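Peroxisomal catalase A (Saccharomyces cerevisiae, PDB 1A4E) breaks down hydrogen peroxide to water and oxygen as a heme-containing homotetramer, probably protecting the cell from the peroxide that peroxisomal oxidases produce. Local coordinates at residues B[158-170]-B[456-468]. Residues are numbered along the deposited sequence; the frame is centred on the assembly and turned at random.
Sequences RDADMFWDFLTTP and HVEGACPQIQQRV
W164 meets H456 where helix 160-168 of the main catalase fold packs on the C-terminal helical region: the end of helix 445-457, the turn after it and the first turns of helix 462-473. The axes of the short segments 160-168 and 462-468 cross at 43° and come within 9.5 Å. The tight part is an aromatic cluster with aliphatic neighbours. With CG anti to the carbonyl carbon (chi1 -73°), the W164 indole has V468 CG2 over one face, toward the rim, and F163 CD1 over the other, while V457 CG2 touches NE1 at 3.5 Å; I464 CG2 packs against W164 CB. From its rim W164 NE1 donates to H456 ND1 at 3.0 Å, a bond tilted out of both ring planes. H456 then turns its edge to F163, CE1 sitting 3.5 Å above the centre of that ring; F183 also meets both H456 and W164. A leucine in place of W164 would probably leave H456 ND1 without its donor and open a gap between V468 and F163. R467 NH1 makes a salt bridge to D165 OD1 (2.9 Å); Y388 and N391 of the second subunit hold the same carboxylate. The turn is the looser, more solvent-exposed side. There A160 CB packs 3.8 Å from G459 O, and partly exposed D161 uses the syn side of OD1 to accept from C461 N at 2.9 Å.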
loop_
_atom_site.group_PDB
_atom_site.type_symbol
_atom_site.label_atom_id
_atom_site.label_comp_id
_atom_site.label_asym_id
_atom_site.label_seq_id
_atom_site.Cartn_x
_atom_site.Cartn_y
_atom_site.Cartn_z
ATOM N N ARG B 158 -14.621 -24.636 5.909
ATOM C CA ARG B 158 -13.512 -25.551 5.693
ATOM C C ARG B 158 -14.152 -26.795 5.084
ATOM O O ARG B 158 -15.168 -27.317 5.550
ATOM C CB ARG B 158 -12.817 -25.848 7.022
ATOM C CG ARG B 158 -12.408 -24.518 7.647
ATOM C CD ARG B 158 -11.339 -24.642 8.701
ATOM N NE ARG B 158 -10.032 -24.498 8.096
ATOM C CZ ARG B 158 -8.982 -24.090 8.804
ATOM N NH1 ARG B 158 -9.067 -23.781 10.100
ATOM N NH2 ARG B 158 -7.805 -24.016 8.196
ATOM N N ASP B 159 -13.580 -27.196 3.953
ATOM C CA ASP B 159 -14.152 -28.248 3.136
ATOM C C ASP B 159 -13.314 -29.513 3.052
ATOM O O ASP B 159 -12.211 -29.517 2.497
ATOM C CB ASP B 159 -14.375 -27.619 1.771
ATOM C CG ASP B 159 -15.163 -28.384 0.728
ATOM O OD1 ASP B 159 -15.334 -29.593 0.826
ATOM O OD2 ASP B 159 -15.616 -27.745 -0.214
ATOM N N ALA B 160 -13.906 -30.606 3.556
ATOM C CA ALA B 160 -13.261 -31.912 3.551
ATOM C C ALA B 160 -13.108 -32.485 2.150
ATOM O O ALA B 160 -12.171 -33.243 1.910
ATOM C CB ALA B 160 -14.057 -32.904 4.388
ATOM N N ASP B 161 -13.988 -32.135 1.204
ATOM C CA ASP B 161 -13.829 -32.550 -0.186
ATOM C C ASP B 161 -12.604 -31.909 -0.805
ATOM O O ASP B 161 -11.898 -32.625 -1.502
ATOM C CB ASP B 161 -15.006 -32.156 -1.078
ATOM C CG ASP B 161 -16.354 -32.764 -0.724
ATOM O OD1 ASP B 161 -16.390 -33.785 -0.052
ATOM O OD2 ASP B 161 -17.374 -32.209 -1.121
ATOM N N MET B 162 -12.318 -30.607 -0.590
ATOM C CA MET B 162 -11.107 -29.979 -1.127
ATOM C C MET B 162 -9.863 -30.624 -0.531
ATOM O O MET B 162 -8.922 -30.973 -1.243
ATOM C CB MET B 162 -10.920 -28.510 -0.774
ATOM C CG MET B 162 -11.939 -27.447 -1.042
ATOM S SD MET B 162 -11.184 -25.866 -0.598
ATOM C CE MET B 162 -11.280 -25.789 1.167
ATOM N N PHE B 163 -9.899 -30.750 0.805
ATOM C CA PHE B 163 -8.801 -31.270 1.594
ATOM C C PHE B 163 -8.362 -32.626 1.071
ATOM O O PHE B 163 -7.219 -32.788 0.654
ATOM C CB PHE B 163 -9.276 -31.346 3.040
ATOM C CG PHE B 163 -8.260 -31.744 4.104
ATOM C CD1 PHE B 163 -7.767 -33.052 4.198
ATOM C CD2 PHE B 163 -7.845 -30.783 5.027
ATOM C CE1 PHE B 163 -6.869 -33.394 5.209
ATOM C CE2 PHE B 163 -6.948 -31.136 6.039
ATOM C CZ PHE B 163 -6.458 -32.437 6.131
ATOM N N TRP B 164 -9.276 -33.595 1.052
ATOM C CA TRP B 164 -8.923 -34.927 0.605
ATOM C C TRP B 164 -8.833 -35.095 -0.897
ATOM O O TRP B 164 -8.105 -35.982 -1.342
ATOM C CB TRP B 164 -9.912 -35.914 1.190
ATOM C CG TRP B 164 -9.659 -36.109 2.678
ATOM C CD1 TRP B 164 -10.581 -35.690 3.601
ATOM C CD2 TRP B 164 -8.550 -36.682 3.254
ATOM N NE1 TRP B 164 -10.063 -35.994 4.761
ATOM C CE2 TRP B 164 -8.867 -36.579 4.608
ATOM C CE3 TRP B 164 -7.344 -37.266 2.866
ATOM C CZ2 TRP B 164 -7.997 -37.046 5.589
ATOM C CZ3 TRP B 164 -6.470 -37.735 3.847
ATOM C CH2 TRP B 164 -6.796 -37.627 5.198
ATOM N N ASP B 165 -9.504 -34.256 -1.706
ATOM C CA ASP B 165 -9.378 -34.354 -3.154
ATOM C C ASP B 165 -7.968 -34.015 -3.603
ATOM O O ASP B 165 -7.438 -34.700 -4.477
ATOM C CB ASP B 165 -10.330 -33.407 -3.874
ATOM C CG ASP B 165 -10.480 -33.663 -5.364
ATOM O OD1 ASP B 165 -10.350 -34.804 -5.781
ATOM O OD2 ASP B 165 -10.744 -32.732 -6.119
ATOM N N PHE B 166 -7.334 -32.992 -3.011
ATOM C CA PHE B 166 -5.973 -32.654 -3.372
ATOM C C PHE B 166 -5.026 -33.780 -2.956
ATOM O O PHE B 166 -4.209 -34.232 -3.758
ATOM C CB PHE B 166 -5.544 -31.343 -2.694
ATOM C CG PHE B 166 -4.111 -30.960 -3.042
ATOM C CD1 PHE B 166 -3.847 -30.261 -4.227
ATOM C CD2 PHE B 166 -3.054 -31.346 -2.198
ATOM C CE1 PHE B 166 -2.524 -29.958 -4.567
ATOM C CE2 PHE B 166 -1.741 -31.039 -2.549
ATOM C CZ PHE B 166 -1.477 -30.346 -3.731
ATOM N N LEU B 167 -5.137 -34.246 -1.705
ATOM C CA LEU B 167 -4.235 -35.262 -1.178
ATOM C C LEU B 167 -4.324 -36.634 -1.827
ATOM O O LEU B 167 -3.303 -37.295 -1.983
ATOM C CB LEU B 167 -4.473 -35.386 0.322
ATOM C CG LEU B 167 -4.147 -34.135 1.148
ATOM C CD1 LEU B 167 -4.568 -34.348 2.592
ATOM C CD2 LEU B 167 -2.660 -33.829 1.049
ATOM N N THR B 168 -5.513 -37.062 -2.251
ATOM C CA THR B 168 -5.681 -38.355 -2.896
ATOM C C THR B 168 -5.426 -38.330 -4.401
ATOM O O THR B 168 -5.441 -39.393 -5.027
ATOM C CB THR B 168 -7.107 -38.909 -2.635
ATOM O OG1 THR B 168 -8.056 -38.009 -3.212
ATOM C CG2 THR B 168 -7.349 -39.118 -1.146
ATOM N N THR B 169 -5.207 -37.153 -5.022
ATOM C CA THR B 169 -4.881 -37.071 -6.452
ATOM C C THR B 169 -3.555 -37.798 -6.640
ATOM O O THR B 169 -2.634 -37.522 -5.871
ATOM C CB THR B 169 -4.735 -35.600 -6.895
ATOM O OG1 THR B 169 -6.008 -35.035 -6.693
ATOM C CG2 THR B 169 -4.365 -35.386 -8.350
ATOM N N PRO B 170 -3.419 -38.762 -7.572
ATOM C CA PRO B 170 -2.313 -39.717 -7.629
ATOM C C PRO B 170 -0.919 -39.124 -7.553
ATOM O O PRO B 170 -0.096 -39.598 -6.774
ATOM C CB PRO B 170 -2.565 -40.482 -8.909
ATOM C CG PRO B 170 -4.077 -40.524 -8.927
ATOM C CD PRO B 170 -4.412 -39.081 -8.594
ATOM N N HIS B 456 -12.875 -36.976 10.281
ATOM C CA HIS B 456 -12.623 -35.906 9.327
ATOM C C HIS B 456 -13.128 -36.294 7.934
ATOM O O HIS B 456 -13.800 -35.501 7.275
ATOM C CB HIS B 456 -11.118 -35.634 9.330
ATOM C CG HIS B 456 -10.705 -34.425 8.515
ATOM N ND1 HIS B 456 -10.650 -34.316 7.197
ATOM C CD2 HIS B 456 -10.330 -33.216 9.049
ATOM C CE1 HIS B 456 -10.261 -33.102 6.906
ATOM N NE2 HIS B 456 -10.074 -32.450 8.025
ATOM N N VAL B 457 -12.829 -37.528 7.495
ATOM C CA VAL B 457 -13.223 -38.070 6.192
ATOM C C VAL B 457 -14.732 -38.245 6.088
ATOM O O VAL B 457 -15.289 -38.154 4.995
ATOM C CB VAL B 457 -12.522 -39.436 5.952
ATOM C CG1 VAL B 457 -12.881 -40.065 4.622
ATOM C CG2 VAL B 457 -11.041 -39.189 5.854
ATOM N N GLU B 458 -15.392 -38.483 7.227
ATOM C CA GLU B 458 -16.834 -38.640 7.319
ATOM C C GLU B 458 -17.609 -37.522 6.620
ATOM O O GLU B 458 -18.622 -37.758 5.958
ATOM C CB GLU B 458 -17.138 -38.728 8.815
ATOM C CG GLU B 458 -18.576 -38.803 9.297
ATOM C CD GLU B 458 -19.248 -37.442 9.413
ATOM O OE1 GLU B 458 -18.874 -36.673 10.303
ATOM O OE2 GLU B 458 -20.126 -37.157 8.599
ATOM N N GLY B 459 -17.090 -36.294 6.742
ATOM C CA GLY B 459 -17.699 -35.120 6.140
ATOM C C GLY B 459 -17.435 -34.964 4.646
ATOM O O GLY B 459 -17.709 -33.900 4.087
ATOM N N ALA B 460 -16.911 -35.987 3.960
ATOM C CA ALA B 460 -16.646 -35.893 2.537
ATOM C C ALA B 460 -17.622 -36.694 1.682
ATOM O O ALA B 460 -18.397 -37.526 2.153
ATOM C CB ALA B 460 -15.232 -36.379 2.243
ATOM N N CYS B 461 -17.548 -36.374 0.389
ATOM C CA CYS B 461 -18.316 -36.968 -0.698
ATOM C C CYS B 461 -17.931 -38.444 -0.864
ATOM O O CYS B 461 -16.750 -38.766 -0.713
ATOM C CB CYS B 461 -18.009 -36.103 -1.936
ATOM S SG CYS B 461 -17.941 -36.860 -3.579
ATOM N N PRO B 462 -18.859 -39.381 -1.129
ATOM C CA PRO B 462 -18.604 -40.822 -1.208
ATOM C C PRO B 462 -17.481 -41.323 -2.120
ATOM O O PRO B 462 -16.748 -42.227 -1.711
ATOM C CB PRO B 462 -19.965 -41.387 -1.567
ATOM C CG PRO B 462 -20.663 -40.245 -2.264
ATOM C CD PRO B 462 -20.275 -39.101 -1.347
ATOM N N GLN B 463 -17.311 -40.762 -3.332
ATOM C CA GLN B 463 -16.222 -41.172 -4.219
ATOM C C GLN B 463 -14.850 -40.655 -3.756
ATOM O O GLN B 463 -13.832 -41.292 -4.026
ATOM C CB GLN B 463 -16.492 -40.700 -5.674
ATOM C CG GLN B 463 -16.757 -39.205 -5.895
ATOM C CD GLN B 463 -16.287 -38.666 -7.243
ATOM O OE1 GLN B 463 -15.194 -38.098 -7.347
ATOM N NE2 GLN B 463 -17.080 -38.794 -8.305
ATOM N N ILE B 464 -14.800 -39.509 -3.046
ATOM C CA ILE B 464 -13.565 -38.990 -2.469
ATOM C C ILE B 464 -13.212 -39.828 -1.241
ATOM O O ILE B 464 -12.034 -40.132 -1.040
ATOM C CB ILE B 464 -13.759 -37.478 -2.114
ATOM C CG1 ILE B 464 -13.640 -36.695 -3.408
ATOM C CG2 ILE B 464 -12.731 -36.962 -1.114
ATOM C CD1 ILE B 464 -13.815 -35.175 -3.280
ATOM N N GLN B 465 -14.208 -40.243 -0.439
ATOM C CA GLN B 465 -13.983 -41.104 0.719
ATOM C C GLN B 465 -13.394 -42.438 0.297
ATOM O O GLN B 465 -12.500 -42.958 0.962
ATOM C CB GLN B 465 -15.263 -41.417 1.461
ATOM C CG GLN B 465 -15.923 -40.260 2.163
ATOM C CD GLN B 465 -17.172 -40.707 2.896
ATOM O OE1 GLN B 465 -18.063 -41.326 2.316
ATOM N NE2 GLN B 465 -17.263 -40.412 4.195
ATOM N N GLN B 466 -13.869 -42.981 -0.831
ATOM C CA GLN B 466 -13.365 -44.241 -1.330
ATOM C C GLN B 466 -11.901 -44.108 -1.715
ATOM O O GLN B 466 -11.119 -45.018 -1.442
ATOM C CB GLN B 466 -14.192 -44.696 -2.537
ATOM C CG GLN B 466 -13.864 -46.127 -2.996
ATOM C CD GLN B 466 -13.846 -47.151 -1.860
ATOM O OE1 GLN B 466 -14.805 -47.299 -1.097
ATOM N NE2 GLN B 466 -12.724 -47.854 -1.702
ATOM N N ARG B 467 -11.523 -42.957 -2.290
ATOM C CA ARG B 467 -10.134 -42.700 -2.649
ATOM C C ARG B 467 -9.209 -42.552 -1.447
ATOM O O ARG B 467 -8.017 -42.861 -1.534
ATOM C CB ARG B 467 -10.015 -41.441 -3.461
ATOM C CG ARG B 467 -10.779 -41.477 -4.754
ATOM C CD ARG B 467 -10.317 -40.247 -5.466
ATOM N NE ARG B 467 -11.392 -39.617 -6.198
ATOM C CZ ARG B 467 -11.282 -38.347 -6.582
ATOM N NH1 ARG B 467 -10.187 -37.620 -6.307
ATOM N NH2 ARG B 467 -12.294 -37.802 -7.254
ATOM N N VAL B 468 -9.760 -42.060 -0.326
ATOM C CA VAL B 468 -9.015 -41.951 0.920
ATOM C C VAL B 468 -8.722 -43.359 1.426
ATOM O O VAL B 468 -7.583 -43.637 1.795
ATOM C CB VAL B 468 -9.841 -41.159 1.956
ATOM C CG1 VAL B 468 -9.172 -41.172 3.320
ATOM C CG2 VAL B 468 -9.977 -39.722 1.471
#